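Long-range contact in sulfatase (Bacteroides fragilis CAG:558, PDB 6USS), which probably hydrolyses sulfate esters as a calcium-dependent arylsulfatase of a gut bacterium, here in a form with its catalytic residue substituted: residues R33-G45 and E311-G325. The protein carries 1 engineered substitution. Residues are numbered along the deposited sequence; the frame is centred on the assembly and turned at random.
With CA (calcium ion), chain C.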
loop_
_atom_site.group_PDB
_atom_site.type_symbol
_atom_site.label_atom_id
_atom_site.label_comp_id
_atom_site.label_asym_id
_atom_site.label_seq_id
_atom_site.Cartn_x
_atom_site.Cartn_y
_atom_site.Cartn_z
ATOM N N ARG A 33 2.562 6.914 -22.448
ATOM C CA ARG A 33 1.536 6.451 -21.502
ATOM C C ARG A 33 1.065 7.590 -20.607
ATOM O O ARG A 33 1.844 8.141 -19.838
ATOM C CB ARG A 33 2.047 5.288 -20.634
ATOM C CG ARG A 33 1.746 3.901 -21.224
ATOM C CD ARG A 33 1.992 2.782 -20.242
ATOM N NE ARG A 33 3.194 3.010 -19.456
ATOM C CZ ARG A 33 3.527 2.300 -18.383
ATOM N NH1 ARG A 33 2.742 1.311 -17.980
ATOM N NH2 ARG A 33 4.649 2.564 -17.730
ATOM N N PRO A 34 -0.214 7.934 -20.692
ATOM C CA PRO A 34 -0.694 9.134 -20.005
ATOM C C PRO A 34 -0.900 8.906 -18.520
ATOM O O PRO A 34 -1.117 7.783 -18.058
ATOM C CB PRO A 34 -2.030 9.413 -20.698
ATOM C CG PRO A 34 -2.542 8.021 -21.026
ATOM C CD PRO A 34 -1.304 7.213 -21.378
ATOM N N ASN A 35 -0.831 10.000 -17.770
ATOM C CA ASN A 35 -1.430 10.010 -16.447
ATOM C C ASN A 35 -2.944 10.079 -16.580
ATOM O O ASN A 35 -3.479 10.597 -17.561
ATOM C CB ASN A 35 -0.934 11.194 -15.623
ATOM C CG ASN A 35 0.551 11.370 -15.716
ATOM O OD1 ASN A 35 1.324 10.564 -15.204
ATOM N ND2 ASN A 35 0.966 12.425 -16.376
ATOM N N ILE A 36 -3.626 9.559 -15.571
ATOM C CA ILE A 36 -5.071 9.514 -15.513
ATOM C C ILE A 36 -5.511 10.070 -14.166
ATOM O O ILE A 36 -5.053 9.604 -13.115
ATOM C CB ILE A 36 -5.566 8.073 -15.693
ATOM C CG1 ILE A 36 -5.021 7.501 -17.011
ATOM C CG2 ILE A 36 -7.080 8.010 -15.556
ATOM C CD1 ILE A 36 -5.405 6.052 -17.301
ATOM N N ILE A 37 -6.396 11.060 -14.197
ATOM C CA ILE A 37 -7.102 11.514 -13.008
ATOM C C ILE A 37 -8.576 11.172 -13.169
ATOM O O ILE A 37 -9.233 11.635 -14.115
ATOM C CB ILE A 37 -6.937 13.016 -12.768
ATOM C CG1 ILE A 37 -5.474 13.389 -12.555
ATOM C CG2 ILE A 37 -7.767 13.427 -11.554
ATOM C CD1 ILE A 37 -5.279 14.907 -12.480
ATOM N N LEU A 38 -9.092 10.368 -12.235
ATOM C CA LEU A 38 -10.521 10.108 -12.075
ATOM C C LEU A 38 -11.015 10.986 -10.934
ATOM O O LEU A 38 -10.682 10.739 -9.768
ATOM C CB LEU A 38 -10.775 8.632 -11.771
ATOM C CG LEU A 38 -12.214 8.234 -11.465
ATOM C CD1 LEU A 38 -13.122 8.648 -12.619
ATOM C CD2 LEU A 38 -12.292 6.724 -11.237
ATOM N N PHE A 39 -11.779 12.026 -11.269
ATOM C CA PHE A 39 -12.297 12.988 -10.290
ATOM C C PHE A 39 -13.752 12.592 -10.061
ATOM O O PHE A 39 -14.596 12.736 -10.956
ATOM C CB PHE A 39 -12.124 14.414 -10.814
ATOM C CG PHE A 39 -12.492 15.521 -9.843
ATOM C CD1 PHE A 39 -13.808 15.932 -9.694
ATOM C CD2 PHE A 39 -11.511 16.208 -9.142
ATOM C CE1 PHE A 39 -14.138 16.988 -8.833
ATOM C CE2 PHE A 39 -11.835 17.263 -8.277
ATOM C CZ PHE A 39 -13.145 17.647 -8.120
ATOM N N MET A 40 -14.031 12.057 -8.871
ATOM C CA MET A 40 -15.327 11.477 -8.523
ATOM C C MET A 40 -15.964 12.308 -7.418
ATOM O O MET A 40 -15.406 12.421 -6.317
ATOM C CB MET A 40 -15.184 10.020 -8.068
ATOM C CG MET A 40 -16.499 9.349 -7.710
ATOM S SD MET A 40 -17.552 8.909 -9.122
ATOM C CE MET A 40 -16.450 7.812 -10.008
ATOM N N VAL A 41 -17.138 12.866 -7.705
ATOM C CA VAL A 41 -17.914 13.605 -6.718
ATOM C C VAL A 41 -18.968 12.679 -6.136
ATOM O O VAL A 41 -19.474 11.777 -6.811
ATOM C CB VAL A 41 -18.552 14.856 -7.347
ATOM C CG1 VAL A 41 -19.168 15.717 -6.280
ATOM C CG2 VAL A 41 -17.505 15.622 -8.138
ATOM N N ASP A 42 -19.298 12.891 -4.869
ATOM C CA ASP A 42 -20.271 12.065 -4.163
ATOM C C ASP A 42 -21.666 12.692 -4.198
ATOM O O ASP A 42 -21.826 13.878 -3.895
ATOM C CB ASP A 42 -19.841 11.862 -2.712
ATOM C CG ASP A 42 -20.578 10.740 -2.061
ATOM O OD1 ASP A 42 -20.982 9.823 -2.808
ATOM O OD2 ASP A 42 -20.759 10.762 -0.821
ATOM N N ASP A 43 -22.675 11.888 -4.545
ATOM C CA ASP A 43 -24.077 12.312 -4.478
ATOM C C ASP A 43 -24.352 13.573 -5.295
ATOM O O ASP A 43 -25.240 14.359 -4.953
ATOM C CB ASP A 43 -24.532 12.543 -3.026
ATOM C CG ASP A 43 -24.523 11.272 -2.188
ATOM O OD1 ASP A 43 -24.371 10.187 -2.790
ATOM O OD2 ASP A 43 -24.669 11.367 -0.939
ATOM N N MET A 44 -23.602 13.792 -6.373
ATOM C CA MET A 44 -23.808 14.951 -7.231
ATOM C C MET A 44 -24.815 14.613 -8.337
ATOM O O MET A 44 -24.662 13.608 -9.038
ATOM C CB MET A 44 -22.470 15.409 -7.820
ATOM C CG MET A 44 -22.562 16.563 -8.815
ATOM S SD MET A 44 -21.000 16.989 -9.616
ATOM C CE MET A 44 -21.517 18.319 -10.710
ATOM N N GLY A 45 -25.855 15.464 -8.499
ATOM C CA GLY A 45 -26.882 15.207 -9.489
ATOM C C GLY A 45 -26.519 15.671 -10.909
ATOM O O GLY A 45 -25.617 16.478 -11.133
ATOM N N GLU A 311 2.022 18.851 -17.372
ATOM C CA GLU A 311 1.408 17.536 -17.437
ATOM C C GLU A 311 0.069 17.531 -18.166
ATOM O O GLU A 311 -0.467 16.451 -18.436
ATOM C CB GLU A 311 1.246 16.971 -16.020
ATOM C CG GLU A 311 2.517 17.020 -15.156
ATOM C CD GLU A 311 3.346 15.741 -15.261
ATOM O OE1 GLU A 311 4.334 15.586 -14.492
ATOM O OE2 GLU A 311 3.009 14.896 -16.130
ATOM N N ALA A 312 -0.462 18.703 -18.526
ATOM C CA ALA A 312 -1.824 18.795 -19.041
ATOM C C ALA A 312 -1.998 18.053 -20.365
ATOM O O ALA A 312 -3.086 17.525 -20.642
ATOM C CB ALA A 312 -2.217 20.263 -19.199
ATOM N N ASP A 313 -0.952 17.991 -21.188
ATOM C CA ASP A 313 -1.094 17.372 -22.495
ATOM C C ASP A 313 -0.940 15.866 -22.447
ATOM O O ASP A 313 -1.339 15.189 -23.395
ATOM C CB ASP A 313 -0.084 17.958 -23.476
ATOM C CG ASP A 313 -0.365 19.410 -23.785
ATOM O OD1 ASP A 313 0.598 20.188 -23.965
ATOM O OD2 ASP A 313 -1.565 19.780 -23.824
ATOM N N ASN A 314 -0.392 15.320 -21.376
ATOM C CA ASN A 314 -0.282 13.876 -21.264
ATOM C C ASN A 314 -1.044 13.348 -20.050
ATOM O O ASN A 314 -0.635 12.359 -19.434
ATOM C CB ASN A 314 1.184 13.451 -21.226
ATOM C CG ASN A 314 1.380 11.987 -21.661
ATOM O OD1 ASN A 314 0.560 11.426 -22.411
ATOM N ND2 ASN A 314 2.460 11.359 -21.177
ATOM N N THR A 315 -2.168 13.984 -19.706
ATOM C CA THR A 315 -3.000 13.552 -18.591
ATOM C C THR A 315 -4.453 13.481 -19.022
ATOM O O THR A 315 -4.982 14.436 -19.594
ATOM C CB THR A 315 -2.877 14.492 -17.391
ATOM O OG1 THR A 315 -1.539 14.448 -16.868
ATOM C CG2 THR A 315 -3.860 14.081 -16.310
ATOM N N ILE A 316 -5.089 12.357 -18.738
ATOM C CA ILE A 316 -6.516 12.180 -18.955
ATOM C C ILE A 316 -7.257 12.566 -17.680
ATOM O O ILE A 316 -6.916 12.105 -16.582
ATOM C CB ILE A 316 -6.829 10.730 -19.354
ATOM C CG1 ILE A 316 -6.174 10.370 -20.677
ATOM C CG2 ILE A 316 -8.314 10.511 -19.461
ATOM C CD1 ILE A 316 -6.381 8.905 -21.056
ATOM N N VAL A 317 -8.273 13.407 -17.821
ATOM C CA VAL A 317 -9.114 13.824 -16.712
ATOM C C VAL A 317 -10.509 13.275 -16.964
ATOM O O VAL A 317 -11.120 13.551 -18.006
ATOM C CB VAL A 317 -9.134 15.353 -16.564
ATOM C CG1 VAL A 317 -10.053 15.768 -15.421
ATOM C CG2 VAL A 317 -7.726 15.895 -16.372
ATOM N N ILE A 318 -11.009 12.477 -16.024
ATOM C CA ILE A 318 -12.364 11.951 -16.093
ATOM C C ILE A 318 -13.139 12.503 -14.912
ATOM O O ILE A 318 -12.787 12.249 -13.754
ATOM C CB ILE A 318 -12.406 10.418 -16.094
ATOM C CG1 ILE A 318 -11.479 9.827 -17.160
ATOM C CG2 ILE A 318 -13.822 9.969 -16.363
ATOM C CD1 ILE A 318 -11.266 8.324 -17.025
ATOM N N PHE A 319 -14.194 13.247 -15.210
ATOM C CA PHE A 319 -15.111 13.775 -14.215
ATOM C C PHE A 319 -16.325 12.865 -14.139
ATOM O O PHE A 319 -16.892 12.494 -15.178
ATOM C CB PHE A 319 -15.545 15.196 -14.571
ATOM C CG PHE A 319 -16.334 15.872 -13.501
ATOM C CD1 PHE A 319 -17.697 15.636 -13.369
ATOM C CD2 PHE A 319 -15.725 16.765 -12.641
ATOM C CE1 PHE A 319 -18.432 16.273 -12.386
ATOM C CE2 PHE A 319 -16.456 17.402 -11.647
ATOM C CZ PHE A 319 -17.811 17.156 -11.521
ATOM N N MET A 320 -16.733 12.526 -12.913
ATOM C CA MET A 320 -17.846 11.610 -12.738
ATOM C C MET A 320 -18.482 11.854 -11.374
ATOM O O MET A 320 -17.878 12.454 -10.482
ATOM C CB MET A 320 -17.372 10.162 -12.890
ATOM C CG MET A 320 -18.463 9.116 -12.784
ATOM S SD MET A 320 -19.790 9.424 -13.950
ATOM C CE MET A 320 -20.615 7.828 -13.934
ATOM N N SER A 321 -19.723 11.403 -11.233
ATOM C CA SER A 321 -20.396 11.363 -9.947
ATOM C C SER A 321 -20.941 9.959 -9.725
ATOM O O SER A 321 -21.239 9.232 -10.674
ATOM C CB SER A 321 -21.527 12.396 -9.861
ATOM O OG SER A 321 -22.214 12.260 -8.628
ATOM N N ASP A 322 -21.101 9.587 -8.455
ATOM C CA ASP A 322 -21.407 8.200 -8.132
ATOM C C ASP A 322 -22.898 7.891 -8.025
ATOM O O ASP A 322 -23.250 6.710 -8.038
ATOM C CB ASP A 322 -20.710 7.792 -6.829
ATOM C CG ASP A 322 -21.409 8.336 -5.603
ATOM O OD1 ASP A 322 -22.023 9.426 -5.687
ATOM O OD2 ASP A 322 -21.367 7.651 -4.561
ATOM N N ASN A 323 -23.769 8.890 -7.885
ATOM C CA ASN A 323 -25.221 8.675 -7.926
ATOM C C ASN A 323 -25.916 10.033 -7.923
ATOM O O ASN A 323 -25.268 11.084 -7.865
ATOM C CB ASN A 323 -25.731 7.793 -6.777
ATOM C CG ASN A 323 -25.342 8.319 -5.413
ATOM O OD1 ASN A 323 -25.798 9.393 -4.997
ATOM N ND2 ASN A 323 -24.507 7.562 -4.698
ATOM N N GLY A 324 -27.255 10.003 -7.999
ATOM C CA GLY A 324 -28.023 11.234 -8.086
ATOM C C GLY A 324 -28.012 12.047 -6.800
ATOM O O GLY A 324 -27.696 11.566 -5.710
ATOM N N GLY A 325 -28.350 13.323 -6.929
ATOM C CA GLY A 325 -28.420 14.173 -5.756
ATOM C C GLY A 325 -29.503 13.716 -4.798
ATOM O O GLY A 325 -30.486 13.083 -5.184
HETATM CA CA CA C . -22.848 8.522 -3.130
#
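D42, D43 and D322 meet at one calcium ion, where two neighbouring parallel strands end. D42 OD1 and D43 OD1 each lie 2.3 Å from the calcium. D322 brings both carboxylate oxygens, unevenly: OD2 is 2.2 Å from the calcium and OD1 2.8 Å. The longer-bound oxygen has a second task. D43 N donates to D322 OD1 at 2.8 Å, on the syn side of the carboxylate and nearly straight (171°). This bond ties the turn after strand 35-41 to the metal ligand that follows strand 315-321. D322 CG sits between its backbone N and carbonyl carbon (chi1 77°), which swings the carboxylate toward D42 and D43. N323 and the engineered C88 complete the site.

One residue before D322, S321 OG donates to M44 O at 2.8 Å, in the carbonyl plane and on a lone pair. The extended M44 chain then carries SD to the edge of the F319 ring, a Met-aromatic contact. F319 and F39 point the same way, with planes 20° apart, but the rings are slid so far that they barely overlap. M40, on the other face, bends back so that CE packs on M320 CG at 3.7 Å.

The strands, 35-41 and 315-321, run in register with regular parallel hydrogen bonding. At their far end, N35 ND2 donates to T315 OG1. N35 OD1 accepts from F253 N of strand 253-258, which flanks strand 35-41 on its other edge, within the central sheet of the sulfatase fold.

K165 pairs with D42 OD2 and K348 with D43 OD2, both as salt bridges, and these lysines, together with the calcium, probably offset the negative charge of three buried carboxylates and allow their oxygens to crowd together.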